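PDB 3DCZ: putative RnfG subunit of electron transport complex from Thermotoga maritima, which is probably an FMN-carrying subunit of a membrane-bound complex that couples electron transfer to the movement of ions across the membrane. Local coordinates for residues Y85-Y90 / A102-T107; L113-V118 / R140-P145; E49-T54 / P72-V77; G67-P72 / N196-Y201. All blocks are in the same frame, centred on the assembly; numbering follows the deposited sequence. Where two conformers were deposited one is given.

Interaction 1 (Y85-Y90 / A102-T107); sequences YVLSGY and ACFIKT. With ACT (acetate ion), chain D.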
# COMPACT_ATOMS: atom_id res chain seq x y z
N TYR A 85 -7.69 -4.01 3.98
CA TYR A 85 -7.13 -5.07 3.14
C TYR A 85 -5.65 -4.83 3.06
O TYR A 85 -5.23 -3.69 2.81
CB TYR A 85 -7.77 -4.99 1.74
CG TYR A 85 -9.24 -5.29 1.83
CD1 TYR A 85 -9.68 -6.62 1.80
CD2 TYR A 85 -10.16 -4.29 2.06
CE1 TYR A 85 -11.00 -6.93 1.98
CE2 TYR A 85 -11.50 -4.60 2.22
CZ TYR A 85 -11.91 -5.93 2.18
OH TYR A 85 -13.23 -6.25 2.37
N VAL A 86 -4.85 -5.87 3.27
CA VAL A 86 -3.41 -5.77 3.08
C VAL A 86 -3.03 -6.74 1.98
O VAL A 86 -3.42 -7.90 1.97
CB VAL A 86 -2.62 -6.04 4.39
CG1 VAL A 86 -1.12 -6.07 4.11
CG2 VAL A 86 -2.99 -5.00 5.47
N LEU A 87 -2.28 -6.21 1.03
CA LEU A 87 -1.69 -7.09 0.03
C LEU A 87 -0.30 -6.61 -0.35
O LEU A 87 0.21 -5.66 0.23
CB LEU A 87 -2.63 -7.27 -1.17
CG LEU A 87 -2.96 -6.06 -2.05
CD1 LEU A 87 -3.92 -6.47 -3.17
CD2 LEU A 87 -3.60 -4.92 -1.23
N SER A 88 0.33 -7.35 -1.26
CA SER A 88 1.68 -7.05 -1.67
C SER A 88 1.72 -6.91 -3.20
O SER A 88 0.82 -7.34 -3.93
CB SER A 88 2.57 -8.21 -1.20
OG SER A 88 2.74 -8.12 0.21
N GLY A 89 2.81 -6.35 -3.69
CA GLY A 89 2.97 -6.18 -5.10
C GLY A 89 4.40 -6.00 -5.55
O GLY A 89 5.31 -5.73 -4.74
N TYR A 90 4.56 -6.18 -6.84
CA TYR A 90 5.84 -6.11 -7.51
C TYR A 90 5.70 -5.34 -8.83
O TYR A 90 4.71 -5.50 -9.53
CB TYR A 90 6.32 -7.52 -7.86
CG TYR A 90 7.53 -7.57 -8.78
CD1 TYR A 90 8.83 -7.41 -8.30
CD2 TYR A 90 7.35 -7.71 -10.16
CE1 TYR A 90 9.90 -7.44 -9.18
CE2 TYR A 90 8.42 -7.74 -11.02
CZ TYR A 90 9.68 -7.60 -10.54
OH TYR A 90 10.70 -7.62 -11.48
N ALA A 102 1.04 -2.97 1.23
CA ALA A 102 0.16 -1.81 1.35
C ALA A 102 -1.15 -2.19 1.98
O ALA A 102 -1.60 -3.31 1.84
CB ALA A 102 -0.06 -1.13 0.01
N CYS A 103 -1.75 -1.23 2.67
CA CYS A 103 -3.04 -1.37 3.32
C CYS A 103 -4.00 -0.36 2.69
O CYS A 103 -3.73 0.84 2.62
CB CYS A 103 -2.95 -1.08 4.83
SG CYS A 103 -4.59 -1.03 5.61
N PHE A 104 -5.14 -0.88 2.22
CA PHE A 104 -6.22 -0.09 1.66
C PHE A 104 -7.42 -0.26 2.58
O PHE A 104 -7.69 -1.35 3.06
CB PHE A 104 -6.61 -0.58 0.26
CG PHE A 104 -5.53 -0.38 -0.76
CD1 PHE A 104 -4.50 -1.31 -0.92
CD2 PHE A 104 -5.56 0.72 -1.59
CE1 PHE A 104 -3.47 -1.09 -1.85
CE2 PHE A 104 -4.54 0.90 -2.57
CZ PHE A 104 -3.49 -0.02 -2.68
N ILE A 105 -8.14 0.81 2.79
CA ILE A 105 -9.34 0.78 3.62
C ILE A 105 -10.54 1.14 2.77
O ILE A 105 -10.57 2.14 2.07
CB ILE A 105 -9.19 1.70 4.83
CG1 ILE A 105 -8.04 1.18 5.70
CG2 ILE A 105 -10.52 1.80 5.63
CD1 ILE A 105 -7.56 2.14 6.77
N LYS A 106 -11.58 0.32 2.90
CA LYS A 106 -12.78 0.48 2.12
C LYS A 106 -13.53 1.70 2.58
O LYS A 106 -13.80 1.90 3.78
CB LYS A 106 -13.69 -0.76 2.22
CG LYS A 106 -14.92 -0.68 1.36
CD LYS A 106 -14.62 -0.94 -0.12
CE LYS A 106 -15.81 -0.51 -0.99
NZ LYS A 106 -15.41 0.18 -2.25
N THR A 107 -13.91 2.48 1.57
CA THR A 107 -14.68 3.70 1.67
C THR A 107 -15.98 3.56 0.86
O THR A 107 -16.13 2.68 0.00
CB THR A 107 -13.88 4.88 1.07
OG1 THR A 107 -13.27 4.45 -0.17
CG2 THR A 107 -12.81 5.30 2.03
C ACT D . -15.84 -4.24 1.33
O ACT D . -15.02 -4.31 2.27
OXT ACT D . -16.94 -3.74 1.66
CH3 ACT D . -15.52 -4.67 -0.06
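Tyr85 and Phe104 pair backbone to backbone in an antiparallel beta hairpin, where strands 83-90 and 98-107 run side by side within the five-stranded sheet. Two hydrogen bonds close this pair: Tyr85 N gives to Phe104 O at 2.8 Å, and Phe104 N gives back to Tyr85 O at 2.9 Å. The next hydrogen-bonded pair repeats the pattern, with Leu87 N on Ala102 O at 3.1 Å and Ala102 N on Leu87 O at 3.0 Å. Between them sits the non-hydrogen-bonded pair Val86 and Cys103, whose polar backbone atoms turn outward: Val86 bonds to Tyr74 on one neighbouring strand and Cys103 to Asn114 on the other. Two carbonyls also receive a CA-H contact; Tyr85 O lies 3.2 Å from Cys103 CA, and Ala102 O has Val86 CA as its second neighbour.

The side chains sort by face. Val86 and Cys103 share one face, near Leu32. Tyr85 joins Leu87, Ala102 and Phe104 on the other, the last three under helix 188-206. In one of its two modelled conformers, Leu87 CG stands between its backbone N and carbonyl carbon (chi1 65°), which brings CD2 to 3.7 Å from Phe104 CD1, at a slant to the ring.

At the open end of the pairing, Lys106 sends NZ to Gly110 O and lays its aliphatic chain beside an acetate, probably from the crystallisation liquor. Asn83 ND2 supplies one donor to that ion. Tyr85 supplies another, its OH reaching the acetate O at 2.6 Å, with that oxygen in the plane of the phenol ring.

Interaction 2 (L113-V118 / R140-P145); sequences LNSVRV and RFFPVP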
# COMPACT_ATOMS: atom_id res chain seq x y z
N LEU A 113 -5.90 4.59 0.35
CA LEU A 113 -4.59 4.02 0.64
C LEU A 113 -4.13 4.49 2.02
O LEU A 113 -3.90 5.70 2.23
CB LEU A 113 -3.54 4.43 -0.41
CG LEU A 113 -2.12 3.97 -0.13
CD1 LEU A 113 -2.03 2.42 0.01
CD2 LEU A 113 -1.16 4.43 -1.25
N ASN A 114 -4.07 3.57 2.99
CA ASN A 114 -3.70 3.93 4.35
C ASN A 114 -2.21 4.06 4.54
O ASN A 114 -1.75 4.99 5.17
CB ASN A 114 -4.23 2.89 5.33
CG ASN A 114 -3.99 3.24 6.80
OD1 ASN A 114 -4.63 4.17 7.32
ND2 ASN A 114 -3.09 2.49 7.50
N SER A 115 -1.46 3.06 4.06
CA SER A 115 -0.03 2.99 4.35
C SER A 115 0.67 2.02 3.46
O SER A 115 0.05 1.18 2.83
CB SER A 115 0.20 2.64 5.82
OG SER A 115 1.55 2.60 6.21
N VAL A 116 1.97 2.17 3.38
CA VAL A 116 2.82 1.41 2.48
C VAL A 116 4.12 1.11 3.18
O VAL A 116 4.63 1.97 3.92
CB VAL A 116 3.17 2.28 1.22
CG1 VAL A 116 4.07 1.53 0.27
CG2 VAL A 116 1.92 2.80 0.54
N ARG A 117 4.69 -0.07 2.92
CA ARG A 117 6.04 -0.40 3.38
C ARG A 117 6.72 -1.19 2.28
O ARG A 117 6.23 -2.24 1.90
CB ARG A 117 5.98 -1.25 4.66
CG ARG A 117 7.34 -1.79 5.12
CD ARG A 117 8.14 -0.74 5.85
NE ARG A 117 8.08 -0.95 7.30
CZ ARG A 117 8.18 0.01 8.22
NH1 ARG A 117 8.29 1.29 7.88
NH2 ARG A 117 8.11 -0.33 9.51
N VAL A 118 7.86 -0.69 1.81
CA VAL A 118 8.63 -1.36 0.78
C VAL A 118 9.63 -2.22 1.51
O VAL A 118 10.38 -1.71 2.37
CB VAL A 118 9.33 -0.29 -0.14
CG1 VAL A 118 10.06 -0.99 -1.25
CG2 VAL A 118 8.30 0.68 -0.72
N ARG A 140 5.97 9.78 1.92
CA ARG A 140 5.48 10.61 0.82
C ARG A 140 4.37 9.89 0.03
O ARG A 140 3.61 10.56 -0.69
CB ARG A 140 6.63 10.98 -0.15
CG ARG A 140 7.74 11.82 0.46
CD ARG A 140 7.22 13.16 0.88
NE ARG A 140 8.27 14.09 1.33
CZ ARG A 140 8.98 14.90 0.54
NH1 ARG A 140 8.83 14.92 -0.77
NH2 ARG A 140 9.88 15.71 1.09
N PHE A 141 4.27 8.58 0.21
CA PHE A 141 3.35 7.74 -0.58
C PHE A 141 1.97 7.52 0.07
O PHE A 141 1.08 6.92 -0.54
CB PHE A 141 3.97 6.36 -0.84
CG PHE A 141 5.14 6.38 -1.77
CD1 PHE A 141 6.38 6.84 -1.34
CD2 PHE A 141 5.03 5.95 -3.07
CE1 PHE A 141 7.49 6.84 -2.18
CE2 PHE A 141 6.12 5.96 -3.91
CZ PHE A 141 7.34 6.40 -3.47
N PHE A 142 1.77 7.96 1.31
CA PHE A 142 0.51 7.72 2.00
C PHE A 142 0.23 8.72 3.10
O PHE A 142 1.16 9.36 3.59
CB PHE A 142 0.52 6.33 2.62
CG PHE A 142 1.61 6.13 3.62
CD1 PHE A 142 1.42 6.42 4.96
CD2 PHE A 142 2.80 5.57 3.24
CE1 PHE A 142 2.44 6.17 5.88
CE2 PHE A 142 3.80 5.34 4.14
CZ PHE A 142 3.61 5.62 5.46
N PRO A 143 -1.03 8.87 3.50
CA PRO A 143 -2.22 8.24 2.96
C PRO A 143 -2.67 8.95 1.67
O PRO A 143 -2.26 10.11 1.42
CB PRO A 143 -3.24 8.42 4.09
CG PRO A 143 -2.86 9.68 4.73
CD PRO A 143 -1.37 9.82 4.57
N VAL A 144 -3.52 8.29 0.89
CA VAL A 144 -4.13 8.89 -0.30
C VAL A 144 -5.62 8.62 -0.25
O VAL A 144 -6.06 7.46 -0.06
CB VAL A 144 -3.50 8.33 -1.61
CG1 VAL A 144 -4.26 8.87 -2.84
CG2 VAL A 144 -1.95 8.65 -1.71
N PRO A 145 -6.45 9.67 -0.41
CA PRO A 145 -7.89 9.48 -0.31
C PRO A 145 -8.45 8.82 -1.59
O PRO A 145 -7.76 8.67 -2.59
CB PRO A 145 -8.41 10.89 -0.11
CG PRO A 145 -7.39 11.77 -0.77
CD PRO A 145 -6.08 11.08 -0.68
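Phe142 lays one face of its ring against the backbone of Ser115 and Val116. Ser115 CA sits 3.9 Å from the ring centroid, 24° off the normal, in a CH-pi contact. On the same face, Ser115 OG stands 3.6 Å above the ring plane, displaced toward the rim on the CE1 and CZ side. The Phe142 side chain points between its own backbone N and carbonyl carbon (chi1 60°), and this folds the ring over the strand. Val116 meets the ring at a slant, CB 3.9 Å from Phe142 CD2, and its CG2 continues to Phe141 CB. Phe141 then turns its ring away, to Val191 and Val192 of helix 188-206.

Behind Phe142 comes a cis peptide to Pro143, after which the loop draws level with the edge strand in a single antiparallel bridge. Leu113 N bonds to Val144 O at 2.9 Å; Val144 N returns to a lone pair of Leu113 O, also at 2.9 Å, in the carbonyl plane. Beside this bridge, Leu113 CB packs on Val144 CB, while Leu113 CD2 comes to 3.4 Å from Phe141 O. The strand is irregular here: Asn114 and Ser115 both face Cys103, a classic beta bulge at the outer edge of the sheet.

Were Phe142 an alanine, the bulge backbone and Ser115 would probably lose their cover and Val116 CB the ring it rests on. Chemically, the loop is fastened by one backbone bridge and otherwise by apolar packing, at the price of two buried carbonyls, Asn114 O and Phe141 O, for which the model holds no hydrogen-bond partner.

Interaction 3 (E49-T54 / P72-V77); sequences EIVKKT and PLYEFV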
# COMPACT_ATOMS: atom_id res chain seq x y z
N GLU A 49 -2.36 -13.17 14.56
CA GLU A 49 -3.25 -14.32 14.49
C GLU A 49 -3.91 -14.42 13.11
O GLU A 49 -3.98 -15.51 12.52
CB GLU A 49 -4.29 -14.27 15.60
CG GLU A 49 -3.67 -14.56 16.97
CD GLU A 49 -4.61 -14.28 18.14
OE1 GLU A 49 -5.76 -13.86 17.91
OE2 GLU A 49 -4.18 -14.49 19.29
N ILE A 50 -4.37 -13.29 12.59
CA ILE A 50 -5.02 -13.26 11.28
C ILE A 50 -4.04 -13.64 10.18
O ILE A 50 -4.34 -14.41 9.26
CB ILE A 50 -5.71 -11.89 11.02
CG1 ILE A 50 -6.96 -11.74 11.91
CG2 ILE A 50 -6.05 -11.72 9.53
CD1 ILE A 50 -7.48 -10.31 11.88
N VAL A 51 -2.84 -13.09 10.23
CA VAL A 51 -1.84 -13.42 9.23
C VAL A 51 -1.50 -14.91 9.27
O VAL A 51 -1.44 -15.57 8.21
CB VAL A 51 -0.57 -12.56 9.43
CG1 VAL A 51 0.54 -13.08 8.57
CG2 VAL A 51 -0.87 -11.07 9.12
N LYS A 52 -1.28 -15.46 10.46
CA LYS A 52 -0.96 -16.89 10.59
C LYS A 52 -2.11 -17.78 10.12
O LYS A 52 -1.90 -18.75 9.39
CB LYS A 52 -0.52 -17.21 12.03
CG LYS A 52 0.96 -16.85 12.27
CD LYS A 52 1.30 -16.67 13.74
CE LYS A 52 2.80 -16.47 13.97
NZ LYS A 52 3.52 -17.76 14.14
N LYS A 53 -3.33 -17.45 10.50
CA LYS A 53 -4.52 -18.21 10.09
C LYS A 53 -4.78 -18.12 8.57
O LYS A 53 -5.19 -19.08 7.94
CB LYS A 53 -5.74 -17.70 10.85
CG LYS A 53 -7.06 -18.40 10.52
CD LYS A 53 -8.22 -17.77 11.31
CE LYS A 53 -9.54 -18.49 11.06
NZ LYS A 53 -10.68 -17.88 11.83
N THR A 54 -4.55 -16.96 7.98
CA THR A 54 -4.77 -16.77 6.55
C THR A 54 -3.66 -17.46 5.76
O THR A 54 -3.90 -18.03 4.70
CB THR A 54 -4.79 -15.27 6.19
OG1 THR A 54 -5.77 -14.59 6.98
CG2 THR A 54 -5.12 -15.06 4.73
N PRO A 72 -1.45 -13.96 0.17
CA PRO A 72 -2.88 -13.81 0.30
C PRO A 72 -3.37 -12.40 0.48
O PRO A 72 -2.64 -11.51 0.90
CB PRO A 72 -3.17 -14.57 1.63
CG PRO A 72 -2.07 -15.46 1.83
CD PRO A 72 -0.87 -14.81 1.23
N LEU A 73 -4.65 -12.21 0.15
CA LEU A 73 -5.35 -10.98 0.49
C LEU A 73 -5.66 -11.10 1.98
O LEU A 73 -6.49 -11.93 2.38
CB LEU A 73 -6.64 -10.90 -0.33
CG LEU A 73 -7.50 -9.69 -0.03
CD1 LEU A 73 -6.73 -8.39 -0.26
CD2 LEU A 73 -8.76 -9.73 -0.86
N TYR A 74 -5.02 -10.31 2.83
CA TYR A 74 -5.31 -10.32 4.26
C TYR A 74 -6.41 -9.30 4.55
O TYR A 74 -6.32 -8.14 4.11
CB TYR A 74 -4.07 -9.92 5.06
CG TYR A 74 -2.92 -10.86 4.85
CD1 TYR A 74 -2.88 -12.10 5.48
CD2 TYR A 74 -1.86 -10.52 4.04
CE1 TYR A 74 -1.80 -12.98 5.29
CE2 TYR A 74 -0.79 -11.37 3.83
CZ TYR A 74 -0.74 -12.60 4.47
OH TYR A 74 0.31 -13.51 4.29
N GLU A 75 -7.43 -9.73 5.28
CA GLU A 75 -8.58 -8.91 5.62
C GLU A 75 -8.63 -8.61 7.10
O GLU A 75 -8.36 -9.49 7.92
CB GLU A 75 -9.84 -9.66 5.31
CG GLU A 75 -10.00 -10.04 3.85
CD GLU A 75 -11.34 -10.67 3.58
OE1 GLU A 75 -12.30 -9.92 3.40
OE2 GLU A 75 -11.45 -11.91 3.61
N PHE A 76 -9.01 -7.38 7.41
CA PHE A 76 -9.10 -6.93 8.80
C PHE A 76 -10.31 -6.03 8.94
O PHE A 76 -10.87 -5.55 7.95
CB PHE A 76 -7.84 -6.17 9.24
CG PHE A 76 -6.56 -6.90 8.98
CD1 PHE A 76 -5.94 -6.79 7.75
CD2 PHE A 76 -6.00 -7.70 9.95
CE1 PHE A 76 -4.74 -7.48 7.49
CE2 PHE A 76 -4.81 -8.41 9.69
CZ PHE A 76 -4.20 -8.29 8.46
N VAL A 77 -10.71 -5.84 10.20
CA VAL A 77 -11.69 -4.82 10.59
C VAL A 77 -11.00 -3.90 11.59
O VAL A 77 -10.47 -4.35 12.62
CB VAL A 77 -12.96 -5.43 11.22
CG1 VAL A 77 -13.97 -4.31 11.58
CG2 VAL A 77 -13.60 -6.43 10.24
O HOH W 1 -7.60 -12.61 6.21
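Ile50 sets its CG2 and CD1 methyls against the Phe76 ring, and this is the dense half of the contact. Its CG2 approaches Phe76 CE2 at 3.5 Å, and its CD1 touches Phe76 CD2 at 3.6 Å, so both methyls meet the CD2-CE2 bond at a slant. Val51 CG2 reaches the ring edge near CZ more distantly, and its other methyl, CG1, lies 4.0 Å from Tyr74 CE1. Phe76 CG is anti to its own carbonyl carbon (chi1 -52°), which swings the ring in among these methyls. With an alanine at Phe76, Ile50 would probably lose the ring atoms that both its methyls touch, and a gap would be likely to open between helix and strand.

The arrangement is a helix packed on an antiparallel sheet: the axes of segments 49-54 and 72-77, the latter part of strand 67-77, make an angle of 145°. Ile28 of helix 22-31 also touches Phe76, Tyr74 and Val51.

Toward the helix C terminus the packing gives way to solvent. Thr54 is exposed, yet its CG2 slides past Pro72 CB at 3.7 Å and its CB lies 3.8 Å from Tyr74 CD1. Tyr74 OH passes beyond the helix segment to Gly55 O and Lys24 NZ. Thr54 OG1 donates to Ile50 O at 2.7 Å from above the carbonyl plane, while Thr54 N reaches the same oxygen from the opposite face. Fixed in this way, the hydroxyl accepts a hydrogen bond from a water that in turn takes the backbone hydrogen of Glu75 N at 3.0 Å, so that the water bridges helix and strand.

Interaction 4 (G67-P72 / N196-Y201); sequences GVVLGP and NLMYRY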
# COMPACT_ATOMS: atom_id res chain seq x y z
N GLY A 67 3.14 -5.50 -13.83
CA GLY A 67 3.59 -5.97 -12.53
C GLY A 67 2.74 -7.12 -12.03
O GLY A 67 1.95 -7.69 -12.79
N VAL A 68 2.91 -7.41 -10.75
CA VAL A 68 2.31 -8.60 -10.14
C VAL A 68 1.72 -8.23 -8.78
O VAL A 68 2.35 -7.55 -7.98
CB VAL A 68 3.38 -9.72 -9.95
CG1 VAL A 68 2.70 -10.99 -9.35
CG2 VAL A 68 4.08 -10.07 -11.25
N VAL A 69 0.50 -8.69 -8.54
CA VAL A 69 -0.14 -8.59 -7.24
C VAL A 69 -0.03 -9.92 -6.50
O VAL A 69 -0.27 -10.99 -7.07
CB VAL A 69 -1.61 -8.16 -7.39
CG1 VAL A 69 -2.34 -8.23 -6.04
CG2 VAL A 69 -1.68 -6.73 -8.03
N LEU A 70 0.45 -9.81 -5.27
CA LEU A 70 0.82 -10.94 -4.44
C LEU A 70 -0.11 -11.07 -3.26
O LEU A 70 -0.47 -10.08 -2.62
CB LEU A 70 2.24 -10.73 -3.97
CG LEU A 70 3.29 -10.56 -5.06
CD1 LEU A 70 4.62 -10.06 -4.48
CD2 LEU A 70 3.52 -11.90 -5.75
N GLY A 71 -0.48 -12.30 -2.95
CA GLY A 71 -1.37 -12.56 -1.82
C GLY A 71 -0.68 -13.43 -0.78
O GLY A 71 0.53 -13.63 -0.83
N PRO A 72 -1.45 -13.96 0.17
CA PRO A 72 -2.88 -13.81 0.30
C PRO A 72 -3.37 -12.40 0.48
O PRO A 72 -2.64 -11.51 0.90
CB PRO A 72 -3.17 -14.57 1.63
CG PRO A 72 -2.07 -15.46 1.83
CD PRO A 72 -0.87 -14.81 1.23
N ASN A 196 -0.72 1.01 -7.77
CA ASN A 196 -1.80 1.12 -8.71
C ASN A 196 -2.37 -0.25 -9.09
O ASN A 196 -3.57 -0.42 -9.27
CB ASN A 196 -1.34 1.86 -9.95
CG ASN A 196 -1.29 3.36 -9.77
OD1 ASN A 196 -2.07 3.94 -8.99
ND2 ASN A 196 -0.43 4.01 -10.54
N LEU A 197 -1.50 -1.25 -9.26
CA LEU A 197 -1.97 -2.59 -9.55
C LEU A 197 -2.75 -3.22 -8.42
O LEU A 197 -3.75 -3.92 -8.65
CB LEU A 197 -0.80 -3.49 -9.97
CG LEU A 197 -0.15 -3.14 -11.31
CD1 LEU A 197 1.06 -4.05 -11.52
CD2 LEU A 197 -1.19 -3.28 -12.40
N MSE A 198 -2.28 -3.03 -7.19
CA MSE A 198 -2.98 -3.56 -6.03
C MSE A 198 -4.39 -2.96 -5.94
O MSE A 198 -5.35 -3.66 -5.65
CB MSE A 198 -2.16 -3.28 -4.76
CG MSE A 198 -1.05 -4.27 -4.56
SE MSE A 198 -0.09 -3.80 -2.88
CE MSE A 198 1.01 -3.08 -3.94
N TYR A 199 -4.49 -1.66 -6.21
CA TYR A 199 -5.79 -0.99 -6.24
C TYR A 199 -6.69 -1.57 -7.34
O TYR A 199 -7.87 -1.88 -7.09
CB TYR A 199 -5.61 0.50 -6.40
CG TYR A 199 -6.90 1.26 -6.53
CD1 TYR A 199 -7.73 1.49 -5.41
CD2 TYR A 199 -7.29 1.79 -7.76
CE1 TYR A 199 -8.93 2.20 -5.55
CE2 TYR A 199 -8.49 2.50 -7.88
CZ TYR A 199 -9.28 2.70 -6.77
OH TYR A 199 -10.45 3.46 -6.92
N ARG A 200 -6.13 -1.77 -8.53
CA ARG A 200 -6.87 -2.40 -9.61
C ARG A 200 -7.43 -3.73 -9.18
O ARG A 200 -8.59 -4.03 -9.40
CB ARG A 200 -6.00 -2.58 -10.81
CG ARG A 200 -5.94 -1.40 -11.68
CD ARG A 200 -5.14 -1.75 -12.93
NE ARG A 200 -5.72 -2.82 -13.74
CZ ARG A 200 -5.13 -3.35 -14.83
NH1 ARG A 200 -3.91 -2.98 -15.20
NH2 ARG A 200 -5.74 -4.27 -15.53
N TYR A 201 -6.58 -4.54 -8.57
CA TYR A 201 -7.00 -5.87 -8.14
C TYR A 201 -8.11 -5.80 -7.11
O TYR A 201 -9.11 -6.46 -7.24
CB TYR A 201 -5.78 -6.64 -7.60
CG TYR A 201 -6.16 -8.02 -7.11
CD1 TYR A 201 -6.17 -9.09 -7.99
CD2 TYR A 201 -6.57 -8.23 -5.80
CE1 TYR A 201 -6.55 -10.37 -7.58
CE2 TYR A 201 -6.93 -9.53 -5.38
CZ TYR A 201 -6.92 -10.57 -6.29
OH TYR A 201 -7.27 -11.85 -5.92
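Val69 forks its two methyls over the helix, one to each turn. CG1 is anti to the backbone N (chi1 173°), which directs it over one face of the Tyr201 ring, 4.0 Å from Tyr201 CG. CG2, on the other branch, settles against the preceding turn, 3.5 Å from Leu197 O and 3.9 Å from Leu197 CB. The carbonyl it rests on is already engaged along the helix, since Leu197 O accepts from Tyr201 N.

Leu197 leaves the helix with CG anti to its carbonyl carbon (chi1 -68°) and then runs extended, so that CD1 is carried out to Gly67 CA at only 3.3 Å. The fit is close: a CB built on Gly67 would fall about 2.6 Å from Leu197 CD1.

The two elements belong to an antiparallel sheet with the long C-terminal helix 188-206 laid across it, the short segment axes making an angle of 57°. Tyr64 on the outer strand touches Val69, Leu197 and Tyr201 together, while Leu87 on the other neighbouring strand flanks Val69, Met198 and Tyr201. Val68 and Leu70 alternate to the other face of the strand, and at Gly71 the chain turns a corner before the cis peptide to Pro72.

Met198, present as selenomethionine, lies along the side of the valine. Its CG is 4.3 Å from Val69 CG2, a loose touch, for the side chain stretches on into the sheet, with CG toward Leu87 and the selenium over the carbonyl carbon of Ser88.

Overall arrangement
Following the chain from the N terminus, the first contact to open is on helix 44-54, which packs on strand 67-77, so interaction 3 closes early, at residue 77. Interaction 4 starts on the same strand, sharing Pro72, and crosses interaction 3 in chain order; it shuts only when the C-terminal helix returns 124 residues later. Within that long loop interactions 1 and 2 follow in series: the 83-90/98-107 hairpin, then the tie between edge strand 110-120 and the 140-145 loop. Interaction 1 touches all three others through neighbouring strands and the C-terminal helix. Interactions 2 and 3 stay apart, centres about 19 Å from each other, on strands 110-120 and 67-77 of the same sheet.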